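Local coordinates for twin-arginine translocation pathway signal protein (PDB 2RJO), which probably serves as the periplasmic sugar-binding component of an import or sensing system, and holds beta-D-galactopyranose between its two lobes, at residues 19-30 and 251-262; 58-67 and 80-90. One frame throughout, in Å; residues are numbered along the deposited sequence.

Interaction 1. Residues 19-30 and 251-262. With GAL (beta-D-galactopyranose), chain B.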
loop_
_atom_site.group_PDB
_atom_site.type_symbol
_atom_site.label_atom_id
_atom_site.label_comp_id
_atom_site.label_asym_id
_atom_site.label_seq_id
_atom_site.Cartn_x
_atom_site.Cartn_y
_atom_site.Cartn_z
ATOM N N TYR A 19 -6.698 -2.404 -4.592
ATOM C CA TYR A 19 -5.777 -1.368 -4.145
ATOM C C TYR A 19 -5.061 -0.798 -5.374
ATOM O O TYR A 19 -5.003 0.412 -5.563
ATOM C CB TYR A 19 -4.742 -1.949 -3.172
ATOM C CG TYR A 19 -3.598 -1.005 -2.904
ATOM C CD1 TYR A 19 -3.711 0.016 -1.960
ATOM C CD2 TYR A 19 -2.419 -1.095 -3.637
ATOM C CE1 TYR A 19 -2.667 0.931 -1.756
ATOM C CE2 TYR A 19 -1.374 -0.189 -3.448
ATOM C CZ TYR A 19 -1.499 0.821 -2.509
ATOM O OH TYR A 19 -0.458 1.709 -2.334
ATOM N N TYR A 20 -4.526 -1.690 -6.199
ATOM C CA TYR A 20 -3.800 -1.312 -7.403
ATOM C C TYR A 20 -4.701 -0.854 -8.537
ATOM O O TYR A 20 -4.248 -0.152 -9.445
ATOM C CB TYR A 20 -2.918 -2.478 -7.870
ATOM C CG TYR A 20 -1.702 -2.679 -6.997
ATOM C CD1 TYR A 20 -1.444 -3.908 -6.391
ATOM C CD2 TYR A 20 -0.806 -1.634 -6.768
ATOM C CE1 TYR A 20 -0.317 -4.092 -5.573
ATOM C CE2 TYR A 20 0.321 -1.807 -5.955
ATOM C CZ TYR A 20 0.557 -3.039 -5.362
ATOM O OH TYR A 20 1.662 -3.217 -4.560
ATOM N N THR A 21 -5.968 -1.261 -8.507
ATOM C CA THR A 21 -6.887 -0.834 -9.545
ATOM C C THR A 21 -7.005 0.683 -9.431
ATOM O O THR A 21 -6.995 1.391 -10.434
ATOM C CB THR A 21 -8.278 -1.458 -9.370
ATOM O OG1 THR A 21 -8.182 -2.884 -9.490
ATOM C CG2 THR A 21 -9.223 -0.933 -10.442
ATOM N N ALA A 22 -7.103 1.167 -8.195
ATOM C CA ALA A 22 -7.214 2.590 -7.923
ATOM C C ALA A 22 -5.862 3.285 -8.123
ATOM O O ALA A 22 -5.789 4.394 -8.657
ATOM C CB ALA A 22 -7.694 2.796 -6.513
ATOM N N PHE A 23 -4.796 2.625 -7.683
ATOM C CA PHE A 23 -3.454 3.175 -7.829
ATOM C C PHE A 23 -3.214 3.523 -9.294
ATOM O O PHE A 23 -2.716 4.594 -9.622
ATOM C CB PHE A 23 -2.429 2.141 -7.373
ATOM C CG PHE A 23 -1.024 2.653 -7.332
ATOM C CD1 PHE A 23 -0.651 3.625 -6.410
ATOM C CD2 PHE A 23 -0.061 2.136 -8.188
ATOM C CE1 PHE A 23 0.672 4.083 -6.341
ATOM C CE2 PHE A 23 1.274 2.586 -8.127
ATOM C CZ PHE A 23 1.632 3.558 -7.198
ATOM N N ASN A 24 -3.575 2.590 -10.164
ATOM C CA ASN A 24 -3.426 2.739 -11.597
ATOM C C ASN A 24 -4.337 3.848 -12.141
ATOM O O ASN A 24 -3.949 4.602 -13.035
ATOM C CB ASN A 24 -3.757 1.410 -12.274
ATOM C CG ASN A 24 -3.855 1.532 -13.778
ATOM O OD1 ASN A 24 -4.855 1.132 -14.371
ATOM N ND2 ASN A 24 -2.818 2.086 -14.404
ATOM N N LYS A 25 -5.547 3.925 -11.594
ATOM C CA LYS A 25 -6.548 4.917 -11.977
ATOM C C LYS A 25 -6.013 6.313 -11.719
ATOM O O LYS A 25 -6.169 7.209 -12.543
ATOM C CB LYS A 25 -7.816 4.729 -11.144
ATOM C CG LYS A 25 -9.088 4.447 -11.925
ATOM C CD LYS A 25 -9.070 3.072 -12.562
ATOM C CE LYS A 25 -10.493 2.553 -12.781
ATOM N NZ LYS A 25 -11.218 2.345 -11.473
ATOM N N GLY A 26 -5.408 6.496 -10.549
ATOM C CA GLY A 26 -4.847 7.787 -10.184
ATOM C C GLY A 26 -3.729 8.233 -11.106
ATOM O O GLY A 26 -3.680 9.401 -11.489
ATOM N N ALA A 27 -2.826 7.318 -11.458
ATOM C CA ALA A 27 -1.713 7.642 -12.350
ATOM C C ALA A 27 -2.279 8.049 -13.705
ATOM O O ALA A 27 -1.885 9.053 -14.301
ATOM C CB ALA A 27 -0.801 6.428 -12.514
ATOM N N GLN A 28 -3.208 7.228 -14.173
ATOM C CA GLN A 28 -3.910 7.407 -15.434
ATOM C C GLN A 28 -4.535 8.801 -15.440
ATOM O O GLN A 28 -4.425 9.542 -16.412
ATOM C CB GLN A 28 -4.999 6.338 -15.516
ATOM C CG GLN A 28 -5.472 5.938 -16.886
ATOM C CD GLN A 28 -6.499 4.814 -16.804
ATOM O OE1 GLN A 28 -7.613 5.008 -16.309
ATOM N NE2 GLN A 28 -6.121 3.626 -17.271
ATOM N N SER A 29 -5.184 9.153 -14.332
ATOM C CA SER A 29 -5.829 10.455 -14.203
ATOM C C SER A 29 -4.839 11.613 -14.191
ATOM O O SER A 29 -5.150 12.698 -14.681
ATOM C CB SER A 29 -6.690 10.497 -12.940
ATOM O OG SER A 29 -7.196 11.799 -12.709
ATOM N N PHE A 30 -3.650 11.403 -13.636
ATOM C CA PHE A 30 -2.677 12.479 -13.622
ATOM C C PHE A 30 -2.083 12.697 -15.007
ATOM O O PHE A 30 -1.893 13.830 -15.434
ATOM C CB PHE A 30 -1.540 12.189 -12.656
ATOM C CG PHE A 30 -0.431 13.189 -12.751
ATOM C CD1 PHE A 30 -0.596 14.473 -12.241
ATOM C CD2 PHE A 30 0.738 12.884 -13.437
ATOM C CE1 PHE A 30 0.388 15.445 -12.417
ATOM C CE2 PHE A 30 1.729 13.847 -13.620
ATOM C CZ PHE A 30 1.559 15.128 -13.112
ATOM N N TRP A 251 -5.111 4.574 2.414
ATOM C CA TRP A 251 -3.833 5.132 1.971
ATOM C C TRP A 251 -4.102 6.021 0.768
ATOM O O TRP A 251 -3.252 6.799 0.350
ATOM C CB TRP A 251 -2.874 4.030 1.509
ATOM C CG TRP A 251 -2.725 2.821 2.404
ATOM C CD1 TRP A 251 -2.839 1.513 2.021
ATOM C CD2 TRP A 251 -2.320 2.798 3.783
ATOM N NE1 TRP A 251 -2.521 0.681 3.065
ATOM C CE2 TRP A 251 -2.196 1.440 4.159
ATOM C CE3 TRP A 251 -2.039 3.787 4.734
ATOM C CZ2 TRP A 251 -1.809 1.048 5.448
ATOM C CZ3 TRP A 251 -1.653 3.393 6.019
ATOM C CH2 TRP A 251 -1.540 2.036 6.360
ATOM N N ASP A 252 -5.292 5.876 0.204
ATOM C CA ASP A 252 -5.685 6.638 -0.967
ATOM C C ASP A 252 -4.754 6.284 -2.129
ATOM O O ASP A 252 -3.924 7.086 -2.558
ATOM C CB ASP A 252 -5.614 8.132 -0.678
ATOM C CG ASP A 252 -6.506 8.930 -1.589
ATOM O OD1 ASP A 252 -6.881 8.400 -2.661
ATOM O OD2 ASP A 252 -6.820 10.086 -1.239
ATOM N N PRO A 253 -4.866 5.046 -2.631
ATOM C CA PRO A 253 -4.042 4.576 -3.744
ATOM C C PRO A 253 -4.212 5.468 -4.967
ATOM O O PRO A 253 -3.246 5.755 -5.670
ATOM C CB PRO A 253 -4.528 3.140 -3.959
ATOM C CG PRO A 253 -5.906 3.128 -3.348
ATOM C CD PRO A 253 -5.734 3.970 -2.126
ATOM N N PHE A 254 -5.434 5.917 -5.217
ATOM C CA PHE A 254 -5.678 6.808 -6.344
ATOM C C PHE A 254 -4.699 7.982 -6.252
ATOM O O PHE A 254 -3.933 8.235 -7.167
ATOM C CB PHE A 254 -7.106 7.338 -6.290
ATOM C CG PHE A 254 -7.444 8.280 -7.404
ATOM C CD1 PHE A 254 -7.989 7.804 -8.593
ATOM C CD2 PHE A 254 -7.222 9.647 -7.266
ATOM C CE1 PHE A 254 -8.313 8.679 -9.636
ATOM C CE2 PHE A 254 -7.539 10.533 -8.302
ATOM C CZ PHE A 254 -8.089 10.045 -9.492
ATOM N N TRP A 255 -4.739 8.697 -5.134
ATOM C CA TRP A 255 -3.852 9.833 -4.911
ATOM C C TRP A 255 -2.377 9.423 -5.015
ATOM O O TRP A 255 -1.571 10.117 -5.639
ATOM C CB TRP A 255 -4.110 10.434 -3.529
ATOM C CG TRP A 255 -3.170 11.540 -3.198
ATOM C CD1 TRP A 255 -3.215 12.818 -3.666
ATOM C CD2 TRP A 255 -2.016 11.461 -2.359
ATOM N NE1 TRP A 255 -2.156 13.545 -3.172
ATOM C CE2 TRP A 255 -1.402 12.731 -2.363
ATOM C CE3 TRP A 255 -1.433 10.435 -1.601
ATOM C CZ2 TRP A 255 -0.239 13.005 -1.642
ATOM C CZ3 TRP A 255 -0.268 10.710 -0.881
ATOM C CH2 TRP A 255 0.311 11.981 -0.908
ATOM N N LEU A 256 -2.022 8.306 -4.390
ATOM C CA LEU A 256 -0.651 7.828 -4.435
ATOM C C LEU A 256 -0.180 7.647 -5.868
ATOM O O LEU A 256 0.928 8.042 -6.215
ATOM C CB LEU A 256 -0.518 6.494 -3.696
ATOM C CG LEU A 256 -0.308 6.563 -2.192
ATOM C CD1 LEU A 256 -0.498 5.187 -1.573
ATOM C CD2 LEU A 256 1.087 7.095 -1.924
ATOM N N GLY A 257 -1.035 7.046 -6.691
ATOM C CA GLY A 257 -0.706 6.805 -8.086
ATOM C C GLY A 257 -0.407 8.043 -8.910
ATOM O O GLY A 257 0.490 8.034 -9.761
ATOM N N GLY A 258 -1.165 9.110 -8.667
ATOM C CA GLY A 258 -0.966 10.335 -9.411
ATOM C C GLY A 258 0.098 11.248 -8.843
ATOM O O GLY A 258 0.910 11.786 -9.594
ATOM N N ILE A 259 0.101 11.427 -7.526
ATOM C CA ILE A 259 1.074 12.300 -6.888
ATOM C C ILE A 259 2.518 11.836 -7.132
ATOM O O ILE A 259 3.393 12.657 -7.382
ATOM C CB ILE A 259 0.815 12.400 -5.366
ATOM C CG1 ILE A 259 1.289 13.765 -4.848
ATOM C CG2 ILE A 259 1.557 11.279 -4.628
ATOM C CD1 ILE A 259 0.588 14.948 -5.482
ATOM N N GLY A 260 2.756 10.527 -7.071
ATOM C CA GLY A 260 4.094 10.006 -7.307
ATOM C C GLY A 260 4.657 10.533 -8.616
ATOM O O GLY A 260 5.795 11.014 -8.665
ATOM N N LEU A 261 3.850 10.452 -9.674
ATOM C CA LEU A 261 4.238 10.936 -10.996
ATOM C C LEU A 261 4.333 12.464 -11.029
ATOM O O LEU A 261 5.189 13.020 -11.701
ATOM C CB LEU A 261 3.222 10.489 -12.044
ATOM C CG LEU A 261 3.064 9.006 -12.371
ATOM C CD1 LEU A 261 1.930 8.856 -13.369
ATOM C CD2 LEU A 261 4.360 8.442 -12.943
ATOM N N SER A 262 3.436 13.134 -10.312
ATOM C CA SER A 262 3.444 14.586 -10.270
ATOM C C SER A 262 4.792 15.082 -9.726
ATOM O O SER A 262 5.424 15.952 -10.325
ATOM C CB SER A 262 2.292 15.083 -9.397
ATOM O OG SER A 262 2.215 16.492 -9.400
HETATM C C1 GAL B . -0.281 -4.326 -1.737
HETATM C C2 GAL B . -1.015 -3.948 -0.429
HETATM C C3 GAL B . -0.533 -2.551 0.022
HETATM C C4 GAL B . 0.988 -2.604 0.246
HETATM C C5 GAL B . 1.631 -3.023 -1.106
HETATM C C6 GAL B . 3.133 -3.094 -0.922
HETATM O O1 GAL B . -0.713 -5.635 -2.153
HETATM O O2 GAL B . -2.422 -3.908 -0.664
HETATM O O3 GAL B . -1.171 -2.183 1.243
HETATM O O4 GAL B . 1.274 -3.590 1.237
HETATM O O5 GAL B . 1.157 -4.348 -1.515
HETATM O O6 GAL B . 3.700 -3.469 -2.163
#
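The Tyr19 ring lies between Pro253 and the galactose: Pro253 CB sits over one ring face, 4.0 Å from the centroid, while C3 of the galactose lies over the opposite face. CG anti to the backbone N (chi1 168°) turns the Tyr19 ring off its helix toward Pro253. Trp251 presents its indole edge to Tyr19 CE1, the two side chains crossing at about a right angle. Farther along, backbones meet directly. Gly26 CA lies 3.7 Å from the centroid of the Phe254 ring, over its face, and the same Gly26 CA points a hydrogen at Phe254 O, 3.2 Å away. The Phe254 ring is a knob in the hole formed by Ala22, Lys25, Gly26 and Ser29. On the other helix Gly257 CA answers in kind, over the Phe23 ring and 3.4 Å from Phe23 O, with 161° at the hydrogen. These glycines let the axes of helix segments 19-30 and 253-262 close to 6.2 Å at a crossing angle of -40°, in a row of CA-H...O contacts without a conventional hydrogen bond between the segments. At the far end Ser262 CB makes a CH-pi contact over the face of the Phe30 ring. In the second shell, Tyr19 OH is hydrogen-bonded to Trp95 NE1 and Tyr20 OH to Asp70 OD2. Asp252 OD1 N-caps helix 253-268 through Trp255 N, while its OD2 forms a salt bridge with Arg316. This close helix pair packs within one lobe of the periplasmic binding protein fold, and its N-terminal end supplies Tyr19, Tyr20 and Trp251 to the sugar pocket.

Interaction 2. Residues 58-67 and 80-90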
loop_
_atom_site.group_PDB
_atom_site.type_symbol
_atom_site.label_atom_id
_atom_site.label_comp_id
_atom_site.label_asym_id
_atom_site.label_seq_id
_atom_site.Cartn_x
_atom_site.Cartn_y
_atom_site.Cartn_z
ATOM N N LEU A 58 12.816 2.262 -20.495
ATOM C CA LEU A 58 13.866 3.261 -20.377
ATOM C C LEU A 58 14.595 3.370 -21.709
ATOM O O LEU A 58 15.046 4.443 -22.082
ATOM C CB LEU A 58 14.843 2.889 -19.259
ATOM C CG LEU A 58 14.358 3.026 -17.811
ATOM C CD1 LEU A 58 15.443 2.519 -16.872
ATOM C CD2 LEU A 58 14.034 4.477 -17.484
ATOM N N GLN A 59 14.680 2.252 -22.429
ATOM C CA GLN A 59 15.340 2.205 -23.732
ATOM C C GLN A 59 14.549 2.864 -24.858
ATOM O O GLN A 59 15.111 3.630 -25.649
ATOM C CB GLN A 59 15.618 0.763 -24.141
ATOM C CG GLN A 59 16.783 0.111 -23.447
ATOM C CD GLN A 59 17.076 -1.251 -24.047
ATOM O OE1 GLN A 59 17.385 -1.363 -25.247
ATOM N NE2 GLN A 59 16.968 -2.298 -23.228
ATOM N N LYS A 60 13.258 2.554 -24.950
ATOM C CA LYS A 60 12.414 3.126 -25.994
ATOM C C LYS A 60 12.115 4.605 -25.812
ATOM O O LYS A 60 11.622 5.248 -26.727
ATOM C CB LYS A 60 11.091 2.368 -26.109
ATOM C CG LYS A 60 11.207 1.020 -26.800
ATOM C CD LYS A 60 11.840 1.116 -28.197
ATOM C CE LYS A 60 10.960 1.909 -29.166
ATOM N NZ LYS A 60 11.738 2.221 -30.406
ATOM N N THR A 61 12.401 5.152 -24.637
ATOM C CA THR A 61 12.146 6.567 -24.397
ATOM C C THR A 61 13.454 7.336 -24.303
ATOM O O THR A 61 13.454 8.541 -24.075
ATOM C CB THR A 61 11.345 6.809 -23.091
ATOM O OG1 THR A 61 12.033 6.216 -21.985
ATOM C CG2 THR A 61 9.938 6.223 -23.194
ATOM N N GLY A 62 14.567 6.637 -24.496
ATOM C CA GLY A 62 15.855 7.295 -24.402
ATOM C C GLY A 62 15.974 7.992 -23.061
ATOM O O GLY A 62 16.602 9.047 -22.955
ATOM N N GLY A 63 15.358 7.408 -22.038
ATOM C CA GLY A 63 15.413 7.991 -20.711
ATOM C C GLY A 63 14.359 9.047 -20.420
ATOM O O GLY A 63 14.155 9.408 -19.263
ATOM N N ASN A 64 13.685 9.546 -21.451
ATOM C CA ASN A 64 12.660 10.571 -21.263
ATOM C C ASN A 64 11.423 9.938 -20.626
ATOM O O ASN A 64 10.378 9.795 -21.258
ATOM C CB ASN A 64 12.332 11.194 -22.620
ATOM C CG ASN A 64 11.393 12.374 -22.515
ATOM O OD1 ASN A 64 11.423 13.127 -21.539
ATOM N ND2 ASN A 64 10.561 12.555 -23.537
ATOM N N LEU A 65 11.560 9.569 -19.355
ATOM C CA LEU A 65 10.486 8.899 -18.634
ATOM C C LEU A 65 10.380 9.286 -17.156
ATOM O O LEU A 65 11.379 9.596 -16.507
ATOM C CB LEU A 65 10.692 7.382 -18.767
ATOM C CG LEU A 65 9.937 6.396 -17.867
ATOM C CD1 LEU A 65 8.493 6.273 -18.297
ATOM C CD2 LEU A 65 10.614 5.031 -17.948
ATOM N N VAL A 66 9.154 9.268 -16.646
ATOM C CA VAL A 66 8.879 9.562 -15.247
ATOM C C VAL A 66 8.139 8.344 -14.700
ATOM O O VAL A 66 7.004 8.068 -15.083
ATOM C CB VAL A 66 7.987 10.807 -15.076
ATOM C CG1 VAL A 66 7.623 10.987 -13.608
ATOM C CG2 VAL A 66 8.716 12.040 -15.581
ATOM N N LEU A 67 8.798 7.625 -13.802
ATOM C CA LEU A 67 8.243 6.414 -13.221
ATOM C C LEU A 67 7.799 6.506 -11.761
ATOM O O LEU A 67 8.520 7.037 -10.916
ATOM C CB LEU A 67 9.274 5.297 -13.356
ATOM C CG LEU A 67 8.896 3.943 -12.767
ATOM C CD1 LEU A 67 7.755 3.364 -13.577
ATOM C CD2 LEU A 67 10.091 3.023 -12.793
ATOM N N ILE A 80 16.081 -0.742 -9.730
ATOM C CA ILE A 80 15.207 0.120 -10.513
ATOM C C ILE A 80 15.738 1.544 -10.465
ATOM O O ILE A 80 15.827 2.213 -11.484
ATOM C CB ILE A 80 13.769 0.118 -9.955
ATOM C CG1 ILE A 80 13.136 -1.253 -10.169
ATOM C CG2 ILE A 80 12.943 1.232 -10.610
ATOM C CD1 ILE A 80 11.768 -1.387 -9.539
ATOM N N VAL A 81 16.085 1.997 -9.268
ATOM C CA VAL A 81 16.607 3.344 -9.088
ATOM C C VAL A 81 17.928 3.534 -9.828
ATOM O O VAL A 81 18.188 4.600 -10.372
ATOM C CB VAL A 81 16.829 3.646 -7.603
ATOM C CG1 VAL A 81 17.583 4.953 -7.448
ATOM C CG2 VAL A 81 15.498 3.703 -6.885
ATOM N N GLU A 82 18.759 2.494 -9.842
ATOM C CA GLU A 82 20.043 2.553 -10.523
ATOM C C GLU A 82 19.802 2.687 -12.015
ATOM O O GLU A 82 20.450 3.487 -12.677
ATOM C CB GLU A 82 20.848 1.286 -10.258
ATOM C CG GLU A 82 21.739 1.324 -9.016
ATOM C CD GLU A 82 22.024 -0.068 -8.460
ATOM O OE1 GLU A 82 21.958 -1.063 -9.231
ATOM O OE2 GLU A 82 22.323 -0.169 -7.247
ATOM N N ALA A 83 18.865 1.896 -12.536
ATOM C CA ALA A 83 18.535 1.921 -13.956
ATOM C C ALA A 83 18.009 3.290 -14.399
ATOM O O ALA A 83 18.364 3.788 -15.465
ATOM C CB ALA A 83 17.506 0.837 -14.264
ATOM N N CYS A 84 17.161 3.901 -13.582
ATOM C CA CYS A 84 16.615 5.213 -13.920
ATOM C C CYS A 84 17.703 6.274 -13.886
ATOM O O CYS A 84 17.786 7.125 -14.771
ATOM C CB CYS A 84 15.510 5.596 -12.933
ATOM S SG CYS A 84 14.042 4.560 -13.017
ATOM N N SER A 85 18.532 6.212 -12.852
ATOM C CA SER A 85 19.619 7.163 -12.664
ATOM C C SER A 85 20.578 7.213 -13.853
ATOM O O SER A 85 20.994 8.290 -14.270
ATOM C CB SER A 85 20.398 6.818 -11.394
ATOM O OG SER A 85 21.395 7.789 -11.128
ATOM N N LYS A 86 20.936 6.051 -14.393
ATOM C CA LYS A 86 21.843 5.995 -15.530
ATOM C C LYS A 86 21.147 6.409 -16.820
ATOM O O LYS A 86 21.790 6.901 -17.746
ATOM C CB LYS A 86 22.408 4.587 -15.693
ATOM C CG LYS A 86 23.372 4.187 -14.595
ATOM C CD LYS A 86 23.624 2.696 -14.611
ATOM C CE LYS A 86 24.643 2.300 -13.560
ATOM N NZ LYS A 86 24.754 0.817 -13.475
ATOM N N ALA A 87 19.840 6.192 -16.886
ATOM C CA ALA A 87 19.075 6.560 -18.064
ATOM C C ALA A 87 18.722 8.047 -18.027
ATOM O O ALA A 87 18.337 8.622 -19.039
ATOM C CB ALA A 87 17.817 5.739 -18.135
ATOM N N GLY A 88 18.859 8.664 -16.857
ATOM C CA GLY A 88 18.530 10.070 -16.733
ATOM C C GLY A 88 17.045 10.284 -16.492
ATOM O O GLY A 88 16.549 11.415 -16.537
ATOM N N ALA A 89 16.319 9.196 -16.257
ATOM C CA ALA A 89 14.888 9.287 -15.991
ATOM C C ALA A 89 14.680 9.674 -14.523
ATOM O O ALA A 89 15.637 9.723 -13.749
ATOM C CB ALA A 89 14.228 7.951 -16.281
ATOM N N TYR A 90 13.431 9.944 -14.147
ATOM C CA TYR A 90 13.094 10.324 -12.778
ATOM C C TYR A 90 12.150 9.285 -12.186
ATOM O O TYR A 90 11.193 8.865 -12.843
ATOM C CB TYR A 90 12.438 11.700 -12.776
ATOM C CG TYR A 90 13.404 12.810 -13.123
ATOM C CD1 TYR A 90 14.002 13.565 -12.123
ATOM C CD2 TYR A 90 13.795 13.039 -14.445
ATOM C CE1 TYR A 90 14.972 14.514 -12.414
ATOM C CE2 TYR A 90 14.774 13.991 -14.750
ATOM C CZ TYR A 90 15.359 14.722 -13.721
ATOM O OH TYR A 90 16.344 15.647 -13.984
#
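Two backbone hydrogen bonds join residues 65-67 to Tyr90: Tyr90 N to Leu65 O at 3.1 Å, and Leu67 N to Tyr90 O at 2.9 Å. With N-H...O angles of 170° and 166°, both are nearly straight, and they flank the Val66-Tyr90 bridge as expected for parallel strands. Weaker CA-H...O contacts supplement them. One runs from Val66 CA to Tyr90 O; in the other Gly63, with no side chain, passes with its CA 3.4 Å from Ala87 O at the end of helix 74-87. Both helices end in Schellman motifs, at Gly62 and Gly88, which turn the chain toward the strands.

Apolar contacts join helix 47-60, helix 74-87 and strand 65-69. Leu58 divides its methyls: CD1 touches Ala83 CB at 3.7 Å, and CD2 meets Ala89 CB at the same distance as well as Ala87 CB. Deeper in, Leu67, with CG anti to the backbone N (chi1 178°), directs CD2 to Ile80 CG2 and Cys84 SG; the Leu67 and Ile80 side chains cross at about a right angle. A separate kind of close packing sets the Ala89 CB methyl against two backbone carbonyls, 3.3 Å from both Gly63 O and Leu65 O.

The conventional hydrogen bonds across the contact are all between strand backbones, while small and branched apolar groups pack helix 74-87 of the beta-alpha-beta unit against the preceding helix 47-60 and strand 65-69, implying a register set by the main chain and a greasy, charge-free seam.

Overall arrangement
Both contacts are largely buried, but interaction 1 lies nearer the centre of the chain (about 11 Å, against about 24 Å for interaction 2) and reaches the sugar site, whereas interaction 2 remains at a distance from it. Interaction 1 joins helices far apart in sequence; interaction 2 links the beta-alpha-beta unit 65-94 and the end of the helix before it, and its residues fall within the chain span that interaction 1 brings together. Their chemistry differs accordingly: glycine-backbone and aromatic packing in the first, strand hydrogen bonds plus aliphatic packing in the second. They meet where Leu261 CD2 packs 3.4 Å from Val66 O, placing helix 253-268 against strand 65-69.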